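PDB 3G40: Na-K-Cl cotransporter from Methanosarcina acetivorans, which probably couples chloride transport to that of cations across the membrane as an SLC12A-family symporter, the piece here being its cytoplasmic C-terminal domain. Local coordinates for residues R138-L152 and M265-S278. Sequence-based numbering, arbitrary orientation.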
loop_
_atom_site.group_PDB
_atom_site.type_symbol
_atom_site.label_atom_id
_atom_site.label_comp_id
_atom_site.label_asym_id
_atom_site.label_seq_id
_atom_site.Cartn_x
_atom_site.Cartn_y
_atom_site.Cartn_z
ATOM N N ARG A 138 -26.855 7.931 14.316
ATOM C CA ARG A 138 -26.867 8.650 13.042
ATOM C C ARG A 138 -25.527 8.541 12.311
ATOM O O ARG A 138 -25.050 9.517 11.725
ATOM C CB ARG A 138 -27.207 10.124 13.269
ATOM C CG ARG A 138 -28.546 10.363 13.942
ATOM C CD ARG A 138 -28.642 11.791 14.458
ATOM N NE ARG A 138 -28.305 12.772 13.429
ATOM C CZ ARG A 138 -28.017 14.047 13.677
ATOM N NH1 ARG A 138 -28.019 14.498 14.925
ATOM N NH2 ARG A 138 -27.721 14.871 12.680
ATOM N N MET A 139 -24.914 7.360 12.347
ATOM C CA MET A 139 -23.622 7.177 11.697
ATOM C C MET A 139 -23.637 6.217 10.507
ATOM O O MET A 139 -24.256 5.156 10.550
ATOM C CB MET A 139 -22.560 6.720 12.702
ATOM C CG MET A 139 -22.013 7.832 13.566
ATOM S SD MET A 139 -20.765 7.231 14.720
ATOM C CE MET A 139 -19.266 7.271 13.744
ATOM N N GLY A 140 -22.934 6.598 9.451
ATOM C CA GLY A 140 -22.658 5.684 8.359
ATOM C C GLY A 140 -21.524 4.763 8.769
ATOM O O GLY A 140 -20.817 5.029 9.751
ATOM N N VAL A 141 -21.354 3.673 8.034
ATOM C CA VAL A 141 -20.260 2.745 8.296
ATOM C C VAL A 141 -19.514 2.431 7.000
ATOM O O VAL A 141 -20.136 2.180 5.956
ATOM C CB VAL A 141 -20.764 1.427 8.931
ATOM C CG1 VAL A 141 -19.609 0.449 9.128
ATOM C CG2 VAL A 141 -21.463 1.710 10.264
ATOM N N LEU A 142 -18.182 2.481 7.064
ATOM C CA LEU A 142 -17.336 1.994 5.980
ATOM C C LEU A 142 -16.595 0.774 6.489
ATOM O O LEU A 142 -15.897 0.839 7.499
ATOM C CB LEU A 142 -16.334 3.061 5.540
ATOM C CG LEU A 142 -16.909 4.279 4.814
ATOM C CD1 LEU A 142 -15.814 5.303 4.552
ATOM C CD2 LEU A 142 -17.582 3.851 3.484
ATOM N N LEU A 143 -16.764 -0.352 5.812
ATOM C CA LEU A 143 -16.061 -1.565 6.206
ATOM C C LEU A 143 -15.053 -1.932 5.119
ATOM O O LEU A 143 -15.419 -2.221 3.973
ATOM C CB LEU A 143 -17.058 -2.694 6.466
ATOM C CG LEU A 143 -16.492 -4.072 6.806
ATOM C CD1 LEU A 143 -15.850 -4.102 8.211
ATOM C CD2 LEU A 143 -17.587 -5.124 6.674
ATOM N N PHE A 144 -13.773 -1.893 5.477
ATOM C CA PHE A 144 -12.705 -2.006 4.497
ATOM C C PHE A 144 -12.061 -3.392 4.490
ATOM O O PHE A 144 -11.587 -3.880 5.513
ATOM C CB PHE A 144 -11.680 -0.902 4.760
ATOM C CG PHE A 144 -10.505 -0.902 3.823
ATOM C CD1 PHE A 144 -10.673 -1.108 2.450
ATOM C CD2 PHE A 144 -9.234 -0.649 4.311
ATOM C CE1 PHE A 144 -9.580 -1.081 1.596
ATOM C CE2 PHE A 144 -8.139 -0.614 3.467
ATOM C CZ PHE A 144 -8.308 -0.835 2.105
ATOM N N SER A 145 -12.056 -4.036 3.326
ATOM C CA SER A 145 -11.468 -5.362 3.221
ATOM C C SER A 145 -10.288 -5.284 2.260
ATOM O O SER A 145 -10.433 -5.434 1.044
ATOM C CB SER A 145 -12.520 -6.375 2.759
ATOM O OG SER A 145 -11.990 -7.688 2.719
ATOM N N LYS A 146 -9.116 -5.010 2.814
ATOM C CA LYS A 146 -7.932 -4.774 1.998
ATOM C C LYS A 146 -7.328 -6.087 1.550
ATOM O O LYS A 146 -7.067 -6.963 2.367
ATOM C CB LYS A 146 -6.889 -3.947 2.769
ATOM C CG LYS A 146 -5.633 -3.691 1.954
ATOM C CD LYS A 146 -4.883 -2.435 2.420
ATOM C CE LYS A 146 -3.766 -2.771 3.372
ATOM N NZ LYS A 146 -2.896 -1.574 3.606
ATOM N N HIS A 147 -7.114 -6.241 0.248
ATOM C CA HIS A 147 -6.563 -7.494 -0.249
ATOM C C HIS A 147 -5.127 -7.661 0.227
ATOM O O HIS A 147 -4.314 -6.748 0.075
ATOM C CB HIS A 147 -6.628 -7.560 -1.777
ATOM C CG HIS A 147 -6.392 -8.933 -2.315
ATOM N ND1 HIS A 147 -5.130 -9.465 -2.454
ATOM C CD2 HIS A 147 -7.255 -9.903 -2.695
ATOM C CE1 HIS A 147 -5.224 -10.697 -2.922
ATOM N NE2 HIS A 147 -6.505 -10.987 -3.074
ATOM N N PRO A 148 -4.807 -8.834 0.804
ATOM C CA PRO A 148 -3.519 -9.071 1.479
ATOM C C PRO A 148 -2.333 -9.077 0.528
ATOM O O PRO A 148 -1.209 -8.916 0.984
ATOM C CB PRO A 148 -3.682 -10.463 2.100
ATOM C CG PRO A 148 -5.127 -10.799 1.985
ATOM C CD PRO A 148 -5.691 -10.004 0.860
ATOM N N GLN A 149 -2.574 -9.258 -0.766
ATOM C CA GLN A 149 -1.490 -9.206 -1.750
ATOM C C GLN A 149 -1.555 -7.939 -2.600
ATOM O O GLN A 149 -0.556 -7.248 -2.773
ATOM C CB GLN A 149 -1.522 -10.427 -2.674
ATOM C CG GLN A 149 -0.953 -11.698 -2.059
ATOM C CD GLN A 149 -1.949 -12.425 -1.181
ATOM O OE1 GLN A 149 -3.073 -12.707 -1.597
ATOM N NE2 GLN A 149 -1.535 -12.746 0.041
ATOM N N ALA A 150 -2.731 -7.666 -3.157
ATOM C CA ALA A 150 -2.890 -6.551 -4.090
ATOM C C ALA A 150 -2.980 -5.191 -3.401
ATOM O O ALA A 150 -2.714 -4.171 -4.029
ATOM C CB ALA A 150 -4.116 -6.762 -4.976
ATOM N N GLY A 151 -3.370 -5.162 -2.129
ATOM C CA GLY A 151 -3.634 -3.884 -1.483
ATOM C C GLY A 151 -4.560 -3.074 -2.381
ATOM O O GLY A 151 -5.537 -3.614 -2.906
ATOM N N LEU A 152 -4.257 -1.791 -2.582
ATOM C CA LEU A 152 -5.088 -0.959 -3.450
ATOM C C LEU A 152 -4.503 -0.908 -4.850
ATOM O O LEU A 152 -4.956 -0.134 -5.696
ATOM C CB LEU A 152 -5.244 0.454 -2.872
ATOM C CG LEU A 152 -6.004 0.492 -1.544
ATOM C CD1 LEU A 152 -5.867 1.835 -0.848
ATOM C CD2 LEU A 152 -7.473 0.145 -1.773
ATOM N N MET A 265 -13.999 -10.151 -1.799
ATOM C CA MET A 265 -12.650 -9.635 -1.928
ATOM C C MET A 265 -11.713 -10.699 -2.493
ATOM O O MET A 265 -10.877 -10.410 -3.345
ATOM C CB MET A 265 -12.132 -9.094 -0.583
ATOM C CG MET A 265 -10.689 -8.629 -0.667
ATOM S SD MET A 265 -9.571 -9.909 -0.079
ATOM C CE MET A 265 -9.863 -9.763 1.676
ATOM N N GLU A 266 -11.876 -11.934 -2.034
ATOM C CA GLU A 266 -11.021 -13.032 -2.470
ATOM C C GLU A 266 -11.248 -13.355 -3.941
ATOM O O GLU A 266 -10.300 -13.605 -4.679
ATOM C CB GLU A 266 -11.287 -14.274 -1.627
ATOM C CG GLU A 266 -10.808 -14.146 -0.194
ATOM C CD GLU A 266 -11.499 -15.121 0.736
ATOM O OE1 GLU A 266 -12.273 -15.972 0.243
ATOM O OE2 GLU A 266 -11.271 -15.032 1.962
ATOM N N LYS A 267 -12.513 -13.353 -4.348
ATOM C CA LYS A 267 -12.892 -13.620 -5.736
ATOM C C LYS A 267 -12.400 -12.502 -6.653
ATOM O O LYS A 267 -11.903 -12.758 -7.747
ATOM C CB LYS A 267 -14.412 -13.762 -5.842
ATOM C CG LYS A 267 -14.925 -13.981 -7.246
ATOM C CD LYS A 267 -16.418 -13.696 -7.328
ATOM C CE LYS A 267 -17.222 -14.598 -6.405
ATOM N NZ LYS A 267 -18.693 -14.352 -6.514
ATOM N N ALA A 268 -12.534 -11.261 -6.189
ATOM C CA ALA A 268 -12.079 -10.092 -6.939
ATOM C C ALA A 268 -10.570 -10.078 -7.161
ATOM O O ALA A 268 -10.088 -9.613 -8.199
ATOM C CB ALA A 268 -12.506 -8.821 -6.219
ATOM N N GLY A 269 -9.821 -10.570 -6.176
ATOM C CA GLY A 269 -8.373 -10.514 -6.238
ATOM C C GLY A 269 -7.894 -9.091 -6.014
ATOM O O GLY A 269 -6.755 -8.749 -6.341
ATOM N N SER A 270 -8.772 -8.260 -5.458
ATOM C CA SER A 270 -8.433 -6.878 -5.152
ATOM C C SER A 270 -9.288 -6.360 -3.991
ATOM O O SER A 270 -10.220 -7.033 -3.553
ATOM C CB SER A 270 -8.628 -6.011 -6.388
ATOM O OG SER A 270 -9.984 -6.008 -6.742
ATOM N N SER A 271 -9.001 -5.153 -3.519
ATOM C CA SER A 271 -9.668 -4.649 -2.322
ATOM C C SER A 271 -11.136 -4.263 -2.516
ATOM O O SER A 271 -11.562 -3.850 -3.587
ATOM C CB SER A 271 -8.893 -3.478 -1.713
ATOM O OG SER A 271 -7.599 -3.883 -1.306
ATOM N N CYS A 272 -11.895 -4.414 -1.443
ATOM C CA CYS A 272 -13.311 -4.095 -1.425
ATOM C C CYS A 272 -13.623 -3.201 -0.238
ATOM O O CYS A 272 -13.039 -3.354 0.835
ATOM C CB CYS A 272 -14.131 -5.380 -1.321
ATOM S SG CYS A 272 -14.027 -6.438 -2.789
ATOM N N ILE A 273 -14.537 -2.261 -0.429
ATOM C CA ILE A 273 -15.035 -1.480 0.689
ATOM C C ILE A 273 -16.559 -1.516 0.654
ATOM O O ILE A 273 -17.162 -1.511 -0.425
ATOM C CB ILE A 273 -14.447 -0.035 0.705
ATOM C CG1 ILE A 273 -14.720 0.665 2.047
ATOM C CG2 ILE A 273 -14.950 0.777 -0.479
ATOM C CD1 ILE A 273 -13.846 1.906 2.283
ATOM N N PHE A 274 -17.171 -1.625 1.832
ATOM C CA PHE A 274 -18.614 -1.804 1.960
ATOM C C PHE A 274 -19.193 -0.655 2.762
ATOM O O PHE A 274 -18.749 -0.377 3.880
ATOM C CB PHE A 274 -18.929 -3.146 2.626
ATOM C CG PHE A 274 -18.315 -4.316 1.920
ATOM C CD1 PHE A 274 -16.990 -4.651 2.141
ATOM C CD2 PHE A 274 -19.056 -5.062 1.001
ATOM C CE1 PHE A 274 -16.407 -5.719 1.468
ATOM C CE2 PHE A 274 -18.489 -6.132 0.330
ATOM C CZ PHE A 274 -17.166 -6.465 0.558
ATOM N N ALA A 275 -20.169 0.026 2.175
ATOM C CA ALA A 275 -20.685 1.257 2.742
ATOM C C ALA A 275 -22.156 1.169 3.154
ATOM O O ALA A 275 -23.034 0.908 2.322
ATOM C CB ALA A 275 -20.470 2.402 1.767
ATOM N N LEU A 276 -22.417 1.395 4.446
ATOM C CA LEU A 276 -23.780 1.431 4.974
ATOM C C LEU A 276 -24.141 2.874 5.280
ATOM O O LEU A 276 -23.409 3.563 5.992
ATOM C CB LEU A 276 -23.892 0.575 6.239
ATOM C CG LEU A 276 -25.166 0.666 7.081
ATOM C CD1 LEU A 276 -26.391 0.165 6.326
ATOM C CD2 LEU A 276 -24.975 -0.122 8.370
ATOM N N ASP A 277 -25.266 3.327 4.738
ATOM C CA ASP A 277 -25.740 4.693 4.945
ATOM C C ASP A 277 -26.216 4.926 6.379
ATOM O O ASP A 277 -26.654 3.999 7.057
ATOM C CB ASP A 277 -26.931 4.984 4.036
ATOM C CG ASP A 277 -26.537 5.157 2.592
ATOM O OD1 ASP A 277 -25.333 5.073 2.269
ATOM O OD2 ASP A 277 -27.448 5.391 1.784
ATOM N N SER A 278 -26.163 6.174 6.822
ATOM C CA SER A 278 -26.775 6.539 8.091
ATOM C C SER A 278 -28.266 6.660 7.844
ATOM O O SER A 278 -29.081 6.478 8.750
ATOM C CB SER A 278 -26.240 7.879 8.584
ATOM O OG SER A 278 -26.583 8.917 7.680
HETATM O O HOH W 1 -26.028 3.360 9.656
HETATM O O HOH W 2 -7.708 -13.377 -4.012
HETATM O O HOH W 3 -6.468 -3.803 -5.413
#
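S271 meets the loop after strand 140-145 through its hydroxyl, which accepts the amide N-H of H147 in a nearly straight bond (N to OG 2.9 Å, 168° at the hydrogen) and donates to G151 O at 2.6 Å, approaching from above that carbonyl plane. With CG anti to the backbone N (chi1 -166°), the H147 imidazole lies against the turn that ends helix 258-268: G269 O sits over the centre of one face, P148 CD over the rim of the other. M265 SD comes in obliquely, 3.5 Å from H147 CD2, and the bent M265 chain carries CE on to S145 OG. Within the loop, Q149 N and A150 N both donate to H147 ND1, each at 3.1 Å and tilted out of the ring plane, while a water links H147 NE2 to E266 O. Replacing the imidazole with an alanine side chain would probably deprive the Q149 and A150 amides of their shared acceptor and the water of one partner, and open a gap beside G269 and M265.

Strands 140-145 and 271-276 run antiparallel from here, paired by six backbone bonds between V141 and L276, L143 and F274, and S145 and C272. L142 CD2 packs on A275 CB at 3.7 Å, on the face shared with F144 and I273; on the other, the F274 ring turns its edge to L143 O (CD1 to O 3.4 Å). Past the strand ends, a water bridges M139 O and D277 O. This antiparallel pair joins two otherwise parallel halves of the mixed sheet, between strands 112-116 and 247-251, with helix 179-192 covering L142 and A275.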